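TRNA (adenine(22)-N(1))-methyltransferase (Bacillus subtilis, PDB 6Q56) catalyses the S-adenosyl-L-methionine-dependent methylation of adenosine 22 in tRNA, giving N(1)-methyladenosine. Local coordinates at residues I129-E143 with E154-Y167. The protein carries 2 engineered substitutions. Sequence-based numbering, arbitrary orientation.
Sequences IREWLYKERYALIDE and EVLVAEAGDRDAAY
With CG anti to the backbone N (chi1 -171°), Y134 turns its ring to meet R163, whose CG sits between backbone N and carbonyl carbon (chi1 62°), from where the extended chain runs out across the ring. R163 CD sits over the ring centre in a CH-pi contact, and the guanidinium beyond it stacks flat toward CE2, planes 9° apart. R163 NH1, at the margin of the ring, donates to Y134 O (2.6 Å). On the opposite guanidinium face sits R137 NH1, a like charge. At the ring edge, Y134 OH donates to D164 OD1 (2.7 Å) on its syn side. A phenylalanine in place of Y134 would probably leave D164 OD1 without this donor and its side chain freer to turn. R163 and D164 lie in the loop that follows the antiparallel hairpin of strands 139-148 and 151-159, at one edge of the Rossmann-like methyltransferase sheet. A139 N donates to E159 O (2.8 Å); beyond it, I141 and D142 both face V157 in a classic beta bulge. I141 CG1 packs tightly on V157 CG1 (3.3 Å). Helix 127-135 packs over L156 and A158: L156 CD2 lies over one face of the R130 guanidinium, while R130 NE and NH2 both grip E143 OE2.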
loop_
_atom_site.group_PDB
_atom_site.type_symbol
_atom_site.label_atom_id
_atom_site.label_comp_id
_atom_site.label_asym_id
_atom_site.label_seq_id
_atom_site.Cartn_x
_atom_site.Cartn_y
_atom_site.Cartn_z
ATOM N N ILE A 129 -6.582 0.292 2.981
ATOM C CA ILE A 129 -6.411 0.699 1.603
ATOM C C ILE A 129 -7.459 0.041 0.726
ATOM O O ILE A 129 -8.033 0.682 -0.139
ATOM C CB ILE A 129 -5.011 0.349 1.082
ATOM C CG1 ILE A 129 -3.952 1.110 1.867
ATOM C CG2 ILE A 129 -4.887 0.682 -0.386
ATOM C CD1 ILE A 129 -2.547 0.815 1.421
ATOM N N ARG A 130 -7.707 -1.241 0.955
ATOM C CA ARG A 130 -8.691 -1.965 0.169
ATOM C C ARG A 130 -10.086 -1.391 0.391
ATOM O O ARG A 130 -10.863 -1.264 -0.542
ATOM C CB ARG A 130 -8.653 -3.457 0.476
ATOM C CG ARG A 130 -7.386 -4.135 -0.005
ATOM C CD ARG A 130 -7.447 -5.642 0.137
ATOM N NE ARG A 130 -6.141 -6.255 -0.037
ATOM C CZ ARG A 130 -5.272 -6.450 0.944
ATOM N NH1 ARG A 130 -5.564 -6.082 2.175
ATOM N NH2 ARG A 130 -4.110 -7.009 0.692
ATOM N N GLU A 131 -10.393 -1.033 1.625
ATOM C CA GLU A 131 -11.691 -0.465 1.933
ATOM C C GLU A 131 -11.851 0.861 1.209
ATOM O O GLU A 131 -12.897 1.143 0.653
ATOM C CB GLU A 131 -11.868 -0.296 3.438
ATOM C CG GLU A 131 -12.066 -1.608 4.173
ATOM C CD GLU A 131 -12.262 -1.431 5.662
ATOM O OE1 GLU A 131 -12.041 -0.325 6.156
ATOM O OE2 GLU A 131 -12.633 -2.404 6.336
ATOM N N TRP A 132 -10.802 1.671 1.212
ATOM C CA TRP A 132 -10.844 2.955 0.538
ATOM C C TRP A 132 -10.965 2.767 -0.969
ATOM O O TRP A 132 -11.753 3.430 -1.614
ATOM C CB TRP A 132 -9.608 3.784 0.858
ATOM C CG TRP A 132 -9.678 5.129 0.272
ATOM C CD1 TRP A 132 -10.234 6.229 0.828
ATOM C CD2 TRP A 132 -9.202 5.522 -1.009
ATOM N NE1 TRP A 132 -10.126 7.292 -0.020
ATOM C CE2 TRP A 132 -9.494 6.882 -1.160
ATOM C CE3 TRP A 132 -8.550 4.857 -2.043
ATOM C CZ2 TRP A 132 -9.158 7.588 -2.299
ATOM C CZ3 TRP A 132 -8.219 5.559 -3.169
ATOM C CH2 TRP A 132 -8.521 6.909 -3.290
ATOM N N LEU A 133 -10.175 1.858 -1.517
ATOM C CA LEU A 133 -10.195 1.583 -2.944
ATOM C C LEU A 133 -11.576 1.154 -3.414
ATOM O O LEU A 133 -12.078 1.632 -4.421
ATOM C CB LEU A 133 -9.198 0.483 -3.294
ATOM C CG LEU A 133 -7.726 0.848 -3.271
ATOM C CD1 LEU A 133 -6.905 -0.375 -3.605
ATOM C CD2 LEU A 133 -7.427 1.977 -4.235
ATOM N N TYR A 134 -12.186 0.248 -2.673
ATOM C CA TYR A 134 -13.501 -0.257 -3.023
ATOM C C TYR A 134 -14.551 0.849 -3.029
ATOM O O TYR A 134 -15.584 0.729 -3.659
ATOM C CB TYR A 134 -13.911 -1.370 -2.062
ATOM C CG TYR A 134 -15.157 -2.086 -2.472
ATOM C CD1 TYR A 134 -15.102 -3.191 -3.295
ATOM C CD2 TYR A 134 -16.392 -1.652 -2.047
ATOM C CE1 TYR A 134 -16.247 -3.847 -3.679
ATOM C CE2 TYR A 134 -17.544 -2.298 -2.428
ATOM C CZ TYR A 134 -17.465 -3.398 -3.240
ATOM O OH TYR A 134 -18.606 -4.046 -3.613
ATOM N N LYS A 135 -14.343 1.824 -2.166
ATOM C CA LYS A 135 -15.294 2.896 -1.982
ATOM C C LYS A 135 -15.170 3.942 -3.059
ATOM O O LYS A 135 -16.152 4.534 -3.461
ATOM C CB LYS A 135 -15.104 3.519 -0.598
ATOM C CG LYS A 135 -15.686 4.906 -0.425
ATOM C CD LYS A 135 -15.514 5.421 0.989
ATOM C CE LYS A 135 -14.110 5.940 1.239
ATOM N NZ LYS A 135 -13.890 7.296 0.685
ATOM N N GLU A 136 -13.946 4.187 -3.513
ATOM C CA GLU A 136 -13.709 5.187 -4.545
ATOM C C GLU A 136 -13.765 4.550 -5.926
ATOM O O GLU A 136 -13.325 5.141 -6.912
ATOM C CB GLU A 136 -12.349 5.856 -4.335
ATOM C CG GLU A 136 -12.207 6.563 -2.998
ATOM C CD GLU A 136 -13.194 7.702 -2.832
ATOM O OE1 GLU A 136 -13.928 8.000 -3.798
ATOM O OE2 GLU A 136 -13.235 8.300 -1.737
ATOM N N ARG A 137 -14.312 3.341 -5.990
ATOM C CA ARG A 137 -14.647 2.220 -6.957
ATOM C C ARG A 137 -13.465 1.529 -7.704
ATOM O O ARG A 137 -13.668 0.650 -8.542
ATOM C CB ARG A 137 -15.797 2.570 -7.954
ATOM C CG ARG A 137 -17.116 2.913 -7.280
ATOM C CD ARG A 137 -18.192 3.243 -8.302
ATOM N NE ARG A 137 -18.455 2.127 -9.205
ATOM C CZ ARG A 137 -19.360 1.181 -8.978
ATOM N NH1 ARG A 137 -20.094 1.213 -7.874
ATOM N NH2 ARG A 137 -19.532 0.200 -9.855
ATOM N N TYR A 138 -12.253 1.958 -7.370
ATOM C CA TYR A 138 -11.047 1.416 -7.978
ATOM C C TYR A 138 -11.092 -0.106 -8.030
ATOM O O TYR A 138 -11.839 -0.746 -7.291
ATOM C CB TYR A 138 -9.808 1.871 -7.204
ATOM C CG TYR A 138 -9.588 3.367 -7.229
ATOM C CD1 TYR A 138 -8.856 3.963 -8.246
ATOM C CD2 TYR A 138 -10.111 4.182 -6.234
ATOM C CE1 TYR A 138 -8.652 5.329 -8.274
ATOM C CE2 TYR A 138 -9.911 5.549 -6.253
ATOM C CZ TYR A 138 -9.181 6.118 -7.275
ATOM O OH TYR A 138 -8.980 7.479 -7.298
ATOM N N ALA A 139 -10.281 -0.671 -8.914
ATOM C CA ALA A 139 -10.203 -2.098 -9.087
ATOM C C ALA A 139 -8.771 -2.544 -8.833
ATOM O O ALA A 139 -7.833 -2.006 -9.404
ATOM C CB ALA A 139 -10.628 -2.476 -10.485
ATOM N N LEU A 140 -8.607 -3.535 -7.972
ATOM C CA LEU A 140 -7.292 -4.062 -7.687
ATOM C C LEU A 140 -6.919 -4.908 -8.875
ATOM O O LEU A 140 -7.626 -5.844 -9.211
ATOM C CB LEU A 140 -7.309 -4.931 -6.434
ATOM C CG LEU A 140 -7.095 -4.242 -5.097
ATOM C CD1 LEU A 140 -7.568 -5.146 -3.973
ATOM C CD2 LEU A 140 -5.636 -3.875 -4.925
ATOM N N ILE A 141 -5.811 -4.593 -9.518
ATOM C CA ILE A 141 -5.403 -5.370 -10.669
ATOM C C ILE A 141 -4.324 -6.373 -10.314
ATOM O O ILE A 141 -4.063 -7.289 -11.073
ATOM C CB ILE A 141 -4.971 -4.483 -11.839
ATOM C CG1 ILE A 141 -3.800 -3.591 -11.447
ATOM C CG2 ILE A 141 -6.145 -3.644 -12.296
ATOM C CD1 ILE A 141 -3.309 -2.734 -12.585
ATOM N N ASP A 142 -3.708 -6.207 -9.153
ATOM C CA ASP A 142 -2.690 -7.145 -8.702
ATOM C C ASP A 142 -2.234 -6.841 -7.293
ATOM O O ASP A 142 -2.340 -5.724 -6.812
ATOM C CB ASP A 142 -1.484 -7.186 -9.637
ATOM C CG ASP A 142 -0.657 -8.460 -9.471
ATOM O OD1 ASP A 142 -1.111 -9.390 -8.785
ATOM O OD2 ASP A 142 0.444 -8.536 -10.030
ATOM N N GLU A 143 -1.721 -7.876 -6.652
ATOM C CA GLU A 143 -1.209 -7.799 -5.305
ATOM C C GLU A 143 -0.041 -8.740 -5.183
ATOM O O GLU A 143 -0.019 -9.791 -5.803
ATOM C CB GLU A 143 -2.239 -8.279 -4.297
ATOM C CG GLU A 143 -3.462 -7.419 -4.107
ATOM C CD GLU A 143 -4.401 -8.020 -3.084
ATOM O OE1 GLU A 143 -4.696 -9.221 -3.179
ATOM O OE2 GLU A 143 -4.831 -7.291 -2.185
ATOM N N GLU A 154 3.456 -5.929 1.781
ATOM C CA GLU A 154 2.460 -6.085 0.750
ATOM C C GLU A 154 2.506 -4.918 -0.212
ATOM O O GLU A 154 2.883 -3.816 0.155
ATOM C CB GLU A 154 1.078 -6.151 1.372
ATOM C CG GLU A 154 0.787 -7.430 2.115
ATOM C CD GLU A 154 -0.258 -7.238 3.183
ATOM O OE1 GLU A 154 -0.257 -6.172 3.814
ATOM O OE2 GLU A 154 -1.069 -8.149 3.392
ATOM N N VAL A 155 2.109 -5.176 -1.447
ATOM C CA VAL A 155 2.072 -4.157 -2.475
ATOM C C VAL A 155 0.764 -4.309 -3.229
ATOM O O VAL A 155 0.481 -5.354 -3.796
ATOM C CB VAL A 155 3.256 -4.270 -3.443
ATOM C CG1 VAL A 155 3.114 -3.271 -4.575
ATOM C CG2 VAL A 155 4.558 -4.043 -2.709
ATOM N N LEU A 156 -0.036 -3.255 -3.213
ATOM C CA LEU A 156 -1.326 -3.264 -3.874
ATOM C C LEU A 156 -1.302 -2.388 -5.108
ATOM O O LEU A 156 -0.792 -1.281 -5.085
ATOM C CB LEU A 156 -2.415 -2.787 -2.919
ATOM C CG LEU A 156 -2.835 -3.762 -1.824
ATOM C CD1 LEU A 156 -1.660 -4.163 -0.954
ATOM C CD2 LEU A 156 -3.942 -3.164 -0.987
ATOM N N VAL A 157 -1.867 -2.896 -6.188
ATOM C CA VAL A 157 -1.916 -2.166 -7.434
ATOM C C VAL A 157 -3.354 -2.011 -7.850
ATOM O O VAL A 157 -4.087 -2.981 -7.935
ATOM C CB VAL A 157 -1.159 -2.894 -8.541
ATOM C CG1 VAL A 157 -1.263 -2.124 -9.840
ATOM C CG2 VAL A 157 0.283 -3.113 -8.131
ATOM N N ALA A 158 -3.752 -0.777 -8.100
ATOM C CA ALA A 158 -5.113 -0.502 -8.489
ATOM C C ALA A 158 -5.216 0.532 -9.593
ATOM O O ALA A 158 -4.367 1.391 -9.744
ATOM C CB ALA A 158 -5.910 -0.052 -7.283
ATOM N N GLU A 159 -6.293 0.416 -10.354
ATOM C CA GLU A 159 -6.608 1.312 -11.457
ATOM C C GLU A 159 -8.124 1.419 -11.545
ATOM O O GLU A 159 -8.830 0.605 -10.965
ATOM C CB GLU A 159 -6.062 0.764 -12.771
ATOM C CG GLU A 159 -4.595 1.046 -13.007
ATOM C CD GLU A 159 -4.060 0.375 -14.253
ATOM O OE1 GLU A 159 -4.839 -0.255 -14.982
ATOM O OE2 GLU A 159 -2.852 0.486 -14.501
ATOM N N ALA A 160 -8.636 2.406 -12.262
ATOM C CA ALA A 160 -10.073 2.518 -12.386
ATOM C C ALA A 160 -10.566 1.243 -13.042
ATOM O O ALA A 160 -9.946 0.736 -13.964
ATOM C CB ALA A 160 -10.463 3.728 -13.211
ATOM N N GLY A 161 -11.680 0.727 -12.550
ATOM C CA GLY A 161 -12.259 -0.486 -13.075
ATOM C C GLY A 161 -13.404 -0.974 -12.216
ATOM O O GLY A 161 -13.973 -0.221 -11.441
ATOM N N ASP A 162 -13.734 -2.248 -12.371
ATOM C CA ASP A 162 -14.814 -2.879 -11.634
ATOM C C ASP A 162 -14.284 -3.406 -10.315
ATOM O O ASP A 162 -13.602 -4.414 -10.273
ATOM C CB ASP A 162 -15.403 -4.014 -12.469
ATOM C CG ASP A 162 -16.447 -4.815 -11.730
ATOM O OD1 ASP A 162 -16.820 -4.467 -10.601
ATOM O OD2 ASP A 162 -16.901 -5.816 -12.299
ATOM N N ARG A 163 -14.624 -2.706 -9.246
ATOM C CA ARG A 163 -14.180 -3.048 -7.894
ATOM C C ARG A 163 -14.469 -4.465 -7.393
ATOM O O ARG A 163 -13.727 -4.985 -6.570
ATOM C CB ARG A 163 -14.763 -2.059 -6.891
ATOM C CG ARG A 163 -16.275 -2.053 -6.832
ATOM C CD ARG A 163 -16.757 -1.030 -5.833
ATOM N NE ARG A 163 -18.192 -1.070 -5.624
ATOM C CZ ARG A 163 -18.824 -0.297 -4.755
ATOM N NH1 ARG A 163 -18.141 0.553 -4.020
ATOM N NH2 ARG A 163 -20.131 -0.377 -4.613
ATOM N N ASP A 164 -15.542 -5.079 -7.872
ATOM C CA ASP A 164 -15.914 -6.421 -7.444
ATOM C C ASP A 164 -15.135 -7.518 -8.153
ATOM O O ASP A 164 -14.964 -8.604 -7.625
ATOM C CB ASP A 164 -17.403 -6.651 -7.690
ATOM C CG ASP A 164 -18.284 -5.933 -6.688
ATOM O OD1 ASP A 164 -17.871 -5.784 -5.526
ATOM O OD2 ASP A 164 -19.397 -5.529 -7.067
ATOM N N ALA A 165 -14.682 -7.229 -9.361
ATOM C CA ALA A 165 -13.961 -8.208 -10.166
ATOM C C ALA A 165 -12.907 -9.002 -9.408
ATOM O O ALA A 165 -12.931 -10.222 -9.397
ATOM C CB ALA A 165 -13.329 -7.533 -11.367
ATOM N N ALA A 166 -11.973 -8.297 -8.792
ATOM C CA ALA A 166 -10.887 -8.935 -8.059
ATOM C C ALA A 166 -11.383 -9.775 -6.892
ATOM O O ALA A 166 -10.695 -10.682 -6.442
ATOM C CB ALA A 166 -9.899 -7.892 -7.569
ATOM N N TYR A 167 -12.578 -9.471 -6.409
ATOM C CA TYR A 167 -13.149 -10.188 -5.281
ATOM C C TYR A 167 -14.058 -11.338 -5.662
ATOM O O TYR A 167 -14.695 -11.932 -4.812
ATOM C CB TYR A 167 -13.888 -9.219 -4.379
ATOM C CG TYR A 167 -12.966 -8.244 -3.716
ATOM C CD1 TYR A 167 -12.264 -8.596 -2.591
ATOM C CD2 TYR A 167 -12.786 -6.981 -4.227
ATOM C CE1 TYR A 167 -11.412 -7.713 -1.979
ATOM C CE2 TYR A 167 -11.939 -6.088 -3.624
ATOM C CZ TYR A 167 -11.252 -6.464 -2.501
ATOM O OH TYR A 167 -10.407 -5.588 -1.896
HETATM O O HOH W 1 -3.539 -7.695 3.614
HETATM O O HOH W 2 -10.366 -2.975 -2.705
HETATM O O HOH W 3 -19.051 3.511 -2.708
HETATM O O HOH W 4 -11.744 -2.468 -5.194
#